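Local coordinates for protein 1-deoxy-D-xylulose 5-phosphate reductoisomerase (Zymomonas mobilis, PDB 1R0K) that catalyses the NADPH-dependent rearrangement and reduction of 1-deoxy-D-xylulose 5-phosphate to 2-C-methyl-D-erythritol 4-phosphate, an early step of isoprenoid biosynthesis, at residues I172-G177 with H247-Y252; V168-I173 with K235-V240; Y31-L36 with K50-K55. One frame throughout, in Å; residues are numbered along the deposited sequence.

Contact 1 of 3, residues I172-G177 with H247-Y252; sequences IITASG and HSMVEY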
loop_
_atom_site.group_PDB
_atom_site.type_symbol
_atom_site.label_atom_id
_atom_site.label_comp_id
_atom_site.label_asym_id
_atom_site.label_seq_id
_atom_site.Cartn_x
_atom_site.Cartn_y
_atom_site.Cartn_z
ATOM N N ILE B 172 -4.695 10.571 1.933
ATOM C CA ILE B 172 -4.334 11.422 0.814
ATOM C C ILE B 172 -5.107 11.009 -0.426
ATOM O O ILE B 172 -4.915 9.916 -0.949
ATOM C CB ILE B 172 -2.835 11.317 0.504
ATOM C CG1 ILE B 172 -2.021 11.579 1.771
ATOM C CG2 ILE B 172 -2.458 12.305 -0.595
ATOM C CD1 ILE B 172 -0.544 11.290 1.602
ATOM N N ILE B 173 -6.002 11.877 -0.873
ATOM C CA ILE B 173 -6.765 11.599 -2.071
ATOM C C ILE B 173 -5.965 12.214 -3.211
ATOM O O ILE B 173 -5.794 13.429 -3.276
ATOM C CB ILE B 173 -8.159 12.247 -2.027
ATOM C CG1 ILE B 173 -8.916 11.776 -0.786
ATOM C CG2 ILE B 173 -8.935 11.893 -3.289
ATOM C CD1 ILE B 173 -10.273 12.430 -0.624
ATOM N N THR B 174 -5.442 11.372 -4.090
ATOM C CA THR B 174 -4.677 11.878 -5.219
ATOM C C THR B 174 -5.638 12.435 -6.257
ATOM O O THR B 174 -6.782 11.989 -6.357
ATOM C CB THR B 174 -3.801 10.780 -5.837
ATOM O OG1 THR B 174 -4.586 9.601 -6.057
ATOM C CG2 THR B 174 -2.637 10.460 -4.902
ATOM N N ALA B 175 -5.172 13.423 -7.017
ATOM C CA ALA B 175 -5.994 14.072 -8.027
ATOM C C ALA B 175 -5.142 14.407 -9.237
ATOM O O ALA B 175 -4.040 14.928 -9.087
ATOM C CB ALA B 175 -6.603 15.360 -7.459
ATOM N N SER B 176 -5.649 14.109 -10.429
ATOM C CA SER B 176 -4.917 14.405 -11.652
ATOM C C SER B 176 -4.759 15.911 -11.769
ATOM O O SER B 176 -3.765 16.401 -12.299
ATOM C CB SER B 176 -5.682 13.900 -12.877
ATOM O OG SER B 176 -6.872 14.650 -13.061
ATOM N N GLY B 177 -5.756 16.641 -11.281
ATOM C CA GLY B 177 -5.712 18.090 -11.361
ATOM C C GLY B 177 -6.597 18.576 -12.492
ATOM O O GLY B 177 -6.855 19.775 -12.632
ATOM N N HIS B 247 -3.267 5.792 -6.921
ATOM C CA HIS B 247 -4.696 6.058 -6.842
ATOM C C HIS B 247 -5.215 6.674 -5.541
ATOM O O HIS B 247 -6.355 7.130 -5.496
ATOM C CB HIS B 247 -5.439 4.772 -7.205
ATOM C CG HIS B 247 -5.127 4.285 -8.589
ATOM N ND1 HIS B 247 -4.947 2.951 -8.891
ATOM C CD2 HIS B 247 -4.936 4.962 -9.747
ATOM C CE1 HIS B 247 -4.653 2.829 -10.174
ATOM N NE2 HIS B 247 -4.640 4.034 -10.716
ATOM N N SER B 248 -4.358 6.693 -4.519
ATOM C CA SER B 248 -4.613 7.293 -3.201
ATOM C C SER B 248 -3.776 6.623 -2.117
ATOM O O SER B 248 -3.220 5.547 -2.327
ATOM C CB SER B 248 -6.098 7.275 -2.822
ATOM O OG SER B 248 -6.752 8.395 -3.407
ATOM N N MET B 249 -3.678 7.260 -0.954
ATOM C CA MET B 249 -2.840 6.707 0.100
ATOM C C MET B 249 -3.374 6.928 1.508
ATOM O O MET B 249 -4.246 7.773 1.738
ATOM C CB MET B 249 -1.444 7.326 -0.001
ATOM C CG MET B 249 -0.884 7.386 -1.412
ATOM S SD MET B 249 0.755 8.165 -1.482
ATOM C CE MET B 249 0.330 9.812 -2.004
ATOM N N VAL B 250 -2.821 6.163 2.447
ATOM C CA VAL B 250 -3.196 6.271 3.852
ATOM C C VAL B 250 -1.930 6.228 4.702
ATOM O O VAL B 250 -1.141 5.281 4.600
ATOM C CB VAL B 250 -4.104 5.098 4.306
ATOM C CG1 VAL B 250 -4.411 5.232 5.790
ATOM C CG2 VAL B 250 -5.396 5.079 3.504
ATOM N N GLU B 251 -1.719 7.248 5.527
ATOM C CA GLU B 251 -0.545 7.247 6.393
ATOM C C GLU B 251 -0.956 6.810 7.788
ATOM O O GLU B 251 -1.985 7.245 8.313
ATOM C CB GLU B 251 0.110 8.629 6.484
ATOM C CG GLU B 251 1.448 8.582 7.235
ATOM C CD GLU B 251 2.074 9.946 7.435
ATOM O OE1 GLU B 251 2.076 10.750 6.484
ATOM O OE2 GLU B 251 2.580 10.207 8.548
ATOM N N TYR B 252 -0.131 5.954 8.380
ATOM C CA TYR B 252 -0.373 5.429 9.713
ATOM C C TYR B 252 0.448 6.202 10.742
ATOM O O TYR B 252 1.389 6.914 10.388
ATOM C CB TYR B 252 -0.012 3.940 9.753
ATOM C CG TYR B 252 -0.959 3.070 8.949
ATOM C CD1 TYR B 252 -1.104 3.237 7.566
ATOM C CD2 TYR B 252 -1.745 2.111 9.580
ATOM C CE1 TYR B 252 -2.020 2.466 6.841
ATOM C CE2 TYR B 252 -2.660 1.340 8.868
ATOM C CZ TYR B 252 -2.795 1.520 7.506
ATOM O OH TYR B 252 -3.717 0.758 6.829
#
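Strands 168-175 and 246-252 run side by side in the mixed four-stranded sheet of this enzyme, and Ile172 and Met249 form an antiparallel hydrogen-bonded pair between them. Their axes diverge from strict antiparallelism, with 159° between the N-to-C directions. The pair is closed by two backbone bonds: Ile172 N reaches Met249 O at 2.8 Å, and Met249 N returns to Ile172 O at 2.9 Å.

On the face carrying Ile172 and Met249, the thioether chain of Met249 bends at chi3 (-99°), and that bend brings its terminal CE against both branches of the isoleucine. CE sits 4.0 Å from Ile172 CD1 and equally 4.0 Å from Ile172 CG2. Phe289 of the second subunit packs on both residues, so this face belongs to the dimer contact. Farther along, regular pairing gives way to side-chain chemistry: Thr174 N makes a weak bond to Ser248 OG at 3.3 Å. Thr174 OG1 lies 3.0 Å from His247 C, but its hydrogen-bond partner is the backbone O of Ile246.

Ser248 packs on Glu152, a predicted manganese ligand in helix 151-159, and Thr174 O accepts a bond from Lys218, a predicted substrate-binding residue. The chemistry therefore changes along the pair: an apolar end packs against Phe289 of the second subunit, while the hydroxyls of Thr174 and Ser248 sit among backbone polar groups, with one weak bond across the strands, where these approach the probable metal and substrate site.

Contact 2 of 3, residues V168-I173 with K235-V240; sequences VRRIII and KFEILV
Lys235 lies along the backbone of Val168 and Arg169, passing from one carbonyl to the next. Its CB is 3.8 Å from Arg169 O and CG stays near the same oxygen. CD lies between two carbonyls, 3.6 Å from each of Arg169 O and Val168 O, and CE has moved on to Val168. The fully stretched chain then sets NZ 2.8 Å from Val168 O, almost in line with the carbonyl bond (170° at the oxygen). With an alanine at Lys235, Val168 O would probably lose its ammonium partner and Arg169 O the methylenes alongside it.

Beyond the lysine, the strands pair in parallel through four alternating backbone bonds, from Ile171 N to Lys235 O as far as Leu239 N to Ile173 O. One face carries a salt bridge, Arg170 NH1 to Glu237 OE1 at 2.8 Å. The oxygen lies in the guanidinium plane and is met on its syn side, although the two flat groups are turned 56° apart. Ile172 CD1 rests 3.6 Å above the centre of that guanidinium, and Ile172 CG2 presses tightly on Leu239 CB at 3.5 Å. Arg170 also bonds Glu251 through NE and Leu287 O of the second subunit through NH2, so its guanidinium serves two carboxylates and a carbonyl of the second subunit.

On the other face, Phe236 CE2 lies beside Ile171 CG2 at 3.9 Å, and Leu222 and Ala225 of helix 216-229 pack on its ring. Strand 236-240 is an outer strand of the sheet within this chain, while strand 168-175 runs between it and strand 246-252, with a classic bulge at Arg169 and Arg170 opposite Glu251.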
loop_
_atom_site.group_PDB
_atom_site.type_symbol
_atom_site.label_atom_id
_atom_site.label_comp_id
_atom_site.label_asym_id
_atom_site.label_seq_id
_atom_site.Cartn_x
_atom_site.Cartn_y
_atom_site.Cartn_z
ATOM N N VAL B 168 -5.002 5.858 11.654
ATOM C CA VAL B 168 -4.818 6.770 10.534
ATOM C C VAL B 168 -4.368 8.170 10.955
ATOM O O VAL B 168 -4.984 8.794 11.818
ATOM C CB VAL B 168 -6.128 6.928 9.707
ATOM C CG1 VAL B 168 -5.940 8.000 8.624
ATOM C CG2 VAL B 168 -6.508 5.605 9.072
ATOM N N ARG B 169 -3.291 8.652 10.341
ATOM C CA ARG B 169 -2.808 10.001 10.604
ATOM C C ARG B 169 -3.414 10.899 9.532
ATOM O O ARG B 169 -3.868 12.007 9.815
ATOM C CB ARG B 169 -1.284 10.076 10.523
ATOM C CG ARG B 169 -0.751 11.508 10.558
ATOM C CD ARG B 169 0.742 11.519 10.781
ATOM N NE ARG B 169 1.069 11.056 12.126
ATOM C CZ ARG B 169 2.118 10.297 12.418
ATOM N NH1 ARG B 169 2.943 9.908 11.455
ATOM N NH2 ARG B 169 2.349 9.939 13.675
ATOM N N ARG B 170 -3.416 10.418 8.294
ATOM C CA ARG B 170 -3.993 11.181 7.195
ATOM C C ARG B 170 -4.335 10.294 6.004
ATOM O O ARG B 170 -3.732 9.243 5.802
ATOM C CB ARG B 170 -3.036 12.292 6.732
ATOM C CG ARG B 170 -1.704 11.800 6.193
ATOM C CD ARG B 170 -0.938 12.882 5.402
ATOM N NE ARG B 170 0.432 12.443 5.158
ATOM C CZ ARG B 170 1.288 13.001 4.305
ATOM N NH1 ARG B 170 0.941 14.049 3.569
ATOM N NH2 ARG B 170 2.509 12.503 4.199
ATOM N N ILE B 171 -5.341 10.714 5.244
ATOM C CA ILE B 171 -5.752 10.013 4.036
ATOM C C ILE B 171 -5.474 11.007 2.913
ATOM O O ILE B 171 -5.942 12.149 2.945
ATOM C CB ILE B 171 -7.257 9.650 4.042
ATOM C CG1 ILE B 171 -7.508 8.495 5.016
ATOM C CG2 ILE B 171 -7.716 9.286 2.631
ATOM C CD1 ILE B 171 -8.945 8.000 5.038
ATOM N N ILE B 172 -4.695 10.571 1.933
ATOM C CA ILE B 172 -4.334 11.422 0.814
ATOM C C ILE B 172 -5.107 11.009 -0.426
ATOM O O ILE B 172 -4.915 9.916 -0.949
ATOM C CB ILE B 172 -2.835 11.317 0.504
ATOM C CG1 ILE B 172 -2.021 11.579 1.771
ATOM C CG2 ILE B 172 -2.458 12.305 -0.595
ATOM C CD1 ILE B 172 -0.544 11.290 1.602
ATOM N N ILE B 173 -6.002 11.877 -0.873
ATOM C CA ILE B 173 -6.765 11.599 -2.071
ATOM C C ILE B 173 -5.965 12.214 -3.211
ATOM O O ILE B 173 -5.794 13.429 -3.276
ATOM C CB ILE B 173 -8.159 12.247 -2.027
ATOM C CG1 ILE B 173 -8.916 11.776 -0.786
ATOM C CG2 ILE B 173 -8.935 11.893 -3.289
ATOM C CD1 ILE B 173 -10.273 12.430 -0.624
ATOM N N LYS B 235 -8.142 15.257 8.679
ATOM C CA LYS B 235 -7.157 14.228 8.361
ATOM C C LYS B 235 -7.098 13.930 6.868
ATOM O O LYS B 235 -6.344 13.061 6.435
ATOM C CB LYS B 235 -7.454 12.938 9.128
ATOM C CG LYS B 235 -7.252 13.065 10.635
ATOM C CD LYS B 235 -7.131 11.691 11.282
ATOM C CE LYS B 235 -6.756 11.798 12.755
ATOM N NZ LYS B 235 -6.549 10.456 13.367
ATOM N N PHE B 236 -7.896 14.650 6.087
ATOM C CA PHE B 236 -7.903 14.466 4.642
ATOM C C PHE B 236 -7.029 15.486 3.942
ATOM O O PHE B 236 -6.962 16.652 4.338
ATOM C CB PHE B 236 -9.317 14.572 4.075
ATOM C CG PHE B 236 -10.162 13.366 4.338
ATOM C CD1 PHE B 236 -10.861 13.237 5.533
ATOM C CD2 PHE B 236 -10.245 12.347 3.397
ATOM C CE1 PHE B 236 -11.633 12.110 5.788
ATOM C CE2 PHE B 236 -11.014 11.210 3.642
ATOM C CZ PHE B 236 -11.709 11.092 4.837
ATOM N N GLU B 237 -6.354 15.027 2.898
ATOM C CA GLU B 237 -5.491 15.872 2.096
ATOM C C GLU B 237 -5.702 15.522 0.637
ATOM O O GLU B 237 -5.880 14.356 0.293
ATOM C CB GLU B 237 -4.023 15.628 2.434
ATOM C CG GLU B 237 -3.510 16.362 3.651
ATOM C CD GLU B 237 -2.086 15.975 3.977
ATOM O OE1 GLU B 237 -1.341 15.609 3.040
ATOM O OE2 GLU B 237 -1.710 16.052 5.167
ATOM N N ILE B 238 -5.696 16.534 -0.217
ATOM C CA ILE B 238 -5.828 16.290 -1.641
ATOM C C ILE B 238 -4.438 16.568 -2.189
ATOM O O ILE B 238 -3.830 17.591 -1.870
ATOM C CB ILE B 238 -6.856 17.233 -2.295
ATOM C CG1 ILE B 238 -8.246 16.951 -1.717
ATOM C CG2 ILE B 238 -6.851 17.045 -3.818
ATOM C CD1 ILE B 238 -9.317 17.903 -2.223
ATOM N N LEU B 239 -3.917 15.636 -2.977
ATOM C CA LEU B 239 -2.590 15.790 -3.554
ATOM C C LEU B 239 -2.679 15.669 -5.067
ATOM O O LEU B 239 -3.129 14.646 -5.584
ATOM C CB LEU B 239 -1.639 14.716 -2.995
ATOM C CG LEU B 239 -0.217 14.641 -3.572
ATOM C CD1 LEU B 239 0.563 15.903 -3.235
ATOM C CD2 LEU B 239 0.503 13.417 -3.016
ATOM N N VAL B 240 -2.268 16.718 -5.776
ATOM C CA VAL B 240 -2.301 16.686 -7.232
ATOM C C VAL B 240 -1.147 15.813 -7.714
ATOM O O VAL B 240 0.003 15.999 -7.321
ATOM C CB VAL B 240 -2.198 18.105 -7.836
ATOM C CG1 VAL B 240 -2.103 18.023 -9.353
ATOM C CG2 VAL B 240 -3.435 18.924 -7.434
#

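Contact 3 of 3, residues Y31-L36 with K50-K55; sequences YQVIAL and KRTNAK
A water molecule bridges Val33 and Thr52: it accepts from Val33 N at 2.8 Å and donates to Thr52 O at 2.6 Å. It thereby joins the backbone of strand 31-38 to the chain leaving helix 42-51, at a place where the two backbones do not bond directly. The direct backbone bond comes later and is weak, Lys55 N to Ile34 O at 2.8 Å with an angle of only 130° at the hydrogen. Next to it, Ala54 CA directs a CA-H...O contact at Val33 O, 3.5 Å away.

Val33 carries most of the apolar contact, using both of its branches. CG1, anti to the backbone N (chi1 179°), lies 3.6 Å from Ala54 CB. CG2 comes up against Thr52 CB at 3.5 Å, tighter than ordinary van der Waals distance, and the two side chains cross at about a right angle. Thr52 sets both CB and OG1 against the valine, and OG1 bonds back to Ala48 O in the preceding helical turn; the hydroxyl is therefore satisfied within the helix end although Val33 and Leu36 carbons lie against it. Leu36 completes the patch, with CD1 3.9 Å from Thr52 OG1 and CG 4.2 Å from Ala54 CB.

The turn itself is a Schellman motif. Asn53, with positive phi (54°), is the first residue to leave helical angles, which redirects the chain so that Ala54 and Lys55 run beside Val33 and Ile34.

The arrangement belongs to the beta-alpha-beta unit of strand 31-38, helix 42-51 and strand 56-59 in the seven-stranded parallel sheet. Leu45 and Ala48 of helix 42-51 pack on Leu36, Leu21 and Glu25 of helix 15-25 touch Thr52, and Ile34 bonds through its backbone to Val7 of strand 5-10 on one flank and to Arg56 on the other.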
loop_
_atom_site.group_PDB
_atom_site.type_symbol
_atom_site.label_atom_id
_atom_site.label_comp_id
_atom_site.label_asym_id
_atom_site.label_seq_id
_atom_site.Cartn_x
_atom_site.Cartn_y
_atom_site.Cartn_z
ATOM N N TYR B 31 -19.937 -17.679 -9.840
ATOM C CA TYR B 31 -21.033 -16.738 -9.662
ATOM C C TYR B 31 -22.312 -17.075 -10.404
ATOM O O TYR B 31 -22.284 -17.497 -11.558
ATOM C CB TYR B 31 -20.583 -15.340 -10.086
ATOM C CG TYR B 31 -19.342 -14.875 -9.371
ATOM C CD1 TYR B 31 -18.129 -14.756 -10.047
ATOM C CD2 TYR B 31 -19.371 -14.586 -8.008
ATOM C CE1 TYR B 31 -16.972 -14.365 -9.383
ATOM C CE2 TYR B 31 -18.219 -14.192 -7.334
ATOM C CZ TYR B 31 -17.023 -14.085 -8.026
ATOM O OH TYR B 31 -15.880 -13.705 -7.357
ATOM N N GLN B 32 -23.434 -16.856 -9.726
ATOM C CA GLN B 32 -24.759 -17.088 -10.285
ATOM C C GLN B 32 -25.477 -15.742 -10.361
ATOM O O GLN B 32 -25.766 -15.118 -9.340
ATOM C CB GLN B 32 -25.548 -18.050 -9.397
ATOM C CG GLN B 32 -27.049 -18.002 -9.628
ATOM C CD GLN B 32 -27.782 -19.128 -8.928
ATOM O OE1 GLN B 32 -27.555 -19.398 -7.745
ATOM N NE2 GLN B 32 -28.675 -19.791 -9.656
ATOM N N VAL B 33 -25.760 -15.296 -11.578
ATOM C CA VAL B 33 -26.420 -14.018 -11.777
ATOM C C VAL B 33 -27.907 -14.048 -11.459
ATOM O O VAL B 33 -28.660 -14.831 -12.034
ATOM C CB VAL B 33 -26.241 -13.532 -13.220
ATOM C CG1 VAL B 33 -26.946 -12.202 -13.414
ATOM C CG2 VAL B 33 -24.761 -13.395 -13.533
ATOM N N ILE B 34 -28.323 -13.187 -10.537
ATOM C CA ILE B 34 -29.723 -13.093 -10.165
ATOM C C ILE B 34 -30.390 -12.070 -11.077
ATOM O O ILE B 34 -31.103 -12.430 -12.010
ATOM C CB ILE B 34 -29.890 -12.649 -8.692
ATOM C CG1 ILE B 34 -29.202 -13.651 -7.760
ATOM C CG2 ILE B 34 -31.372 -12.551 -8.338
ATOM C CD1 ILE B 34 -29.744 -15.062 -7.862
ATOM N N ALA B 35 -30.148 -10.791 -10.820
ATOM C CA ALA B 35 -30.747 -9.754 -11.644
ATOM C C ALA B 35 -29.730 -8.835 -12.295
ATOM O O ALA B 35 -28.646 -8.598 -11.762
ATOM C CB ALA B 35 -31.719 -8.930 -10.816
ATOM N N LEU B 36 -30.089 -8.339 -13.472
ATOM C CA LEU B 36 -29.267 -7.387 -14.200
ATOM C C LEU B 36 -30.238 -6.279 -14.565
ATOM O O LEU B 36 -31.387 -6.554 -14.904
ATOM C CB LEU B 36 -28.695 -8.000 -15.480
ATOM C CG LEU B 36 -27.702 -9.157 -15.369
ATOM C CD1 LEU B 36 -27.179 -9.473 -16.767
ATOM C CD2 LEU B 36 -26.543 -8.791 -14.436
ATOM N N LYS B 50 -29.215 -13.174 -21.042
ATOM C CA LYS B 50 -29.285 -14.495 -21.648
ATOM C C LYS B 50 -27.963 -15.249 -21.532
ATOM O O LYS B 50 -27.952 -16.452 -21.285
ATOM C CB LYS B 50 -29.711 -14.378 -23.117
ATOM C CG LYS B 50 -31.158 -13.933 -23.278
ATOM C CD LYS B 50 -31.624 -13.972 -24.721
ATOM C CE LYS B 50 -30.965 -12.899 -25.557
ATOM N NZ LYS B 50 -31.510 -12.927 -26.941
ATOM N N ARG B 51 -26.852 -14.541 -21.702
ATOM C CA ARG B 51 -25.536 -15.162 -21.601
ATOM C C ARG B 51 -25.312 -15.743 -20.213
ATOM O O ARG B 51 -24.916 -16.902 -20.070
ATOM C CB ARG B 51 -24.426 -14.149 -21.861
ATOM C CG ARG B 51 -24.366 -13.589 -23.252
ATOM C CD ARG B 51 -22.986 -13.012 -23.497
ATOM N NE ARG B 51 -22.612 -12.013 -22.500
ATOM C CZ ARG B 51 -22.960 -10.732 -22.561
ATOM N NH1 ARG B 51 -22.575 -9.889 -21.610
ATOM N NH2 ARG B 51 -23.684 -10.288 -23.583
ATOM N N THR B 52 -25.560 -14.923 -19.196
ATOM C CA THR B 52 -25.364 -15.326 -17.806
ATOM C C THR B 52 -26.525 -16.112 -17.220
ATOM O O THR B 52 -26.508 -16.457 -16.038
ATOM C CB THR B 52 -25.120 -14.102 -16.915
ATOM O OG1 THR B 52 -26.284 -13.265 -16.926
ATOM C CG2 THR B 52 -23.921 -13.308 -17.429
ATOM N N ASN B 53 -27.531 -16.393 -18.042
ATOM C CA ASN B 53 -28.691 -17.146 -17.582
ATOM C C ASN B 53 -29.264 -16.460 -16.343
ATOM O O ASN B 53 -29.611 -17.114 -15.358
ATOM C CB ASN B 53 -28.276 -18.580 -17.238
ATOM C CG ASN B 53 -29.461 -19.487 -16.973
ATOM O OD1 ASN B 53 -29.308 -20.582 -16.431
ATOM N ND2 ASN B 53 -30.650 -19.041 -17.362
ATOM N N ALA B 54 -29.346 -15.135 -16.400
ATOM C CA ALA B 54 -29.868 -14.348 -15.289
ATOM C C ALA B 54 -31.319 -14.713 -15.023
ATOM O O ALA B 54 -32.045 -15.113 -15.934
ATOM C CB ALA B 54 -29.749 -12.860 -15.600
ATOM N N LYS B 55 -31.742 -14.575 -13.772
ATOM C CA LYS B 55 -33.113 -14.895 -13.407
ATOM C C LYS B 55 -34.060 -13.782 -13.830
ATOM O O LYS B 55 -35.213 -14.030 -14.169
ATOM C CB LYS B 55 -33.225 -15.126 -11.898
ATOM C CG LYS B 55 -34.631 -15.481 -11.446
ATOM C CD LYS B 55 -34.700 -15.723 -9.950
ATOM C CE LYS B 55 -36.130 -16.004 -9.511
ATOM N NZ LYS B 55 -36.230 -16.208 -8.038
HETATM O O HOH W 1 -25.070 -16.708 -13.850
#

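Along the chain, contact 3 closes before the other two open, and it lies in the parallel, Rossmann-type sheet of the N-terminal part, which is predicted to bind NADPH. Contacts 1 and 2 start from the same strand, 168-175, and share Ile172 and Ile173; their centres are about 6 Å apart. That strand pairs in parallel with 236-240 in contact 2 and antiparallel with 246-252 in contact 1, and both contacts touch the second subunit. Contact 3 is remote, its centre about 36 Å from that of contact 1 and about 39 Å from that of contact 2. It lies in a different sheet, about 20 Å from contact 1 and about 26 Å from contact 2 at the nearest atoms.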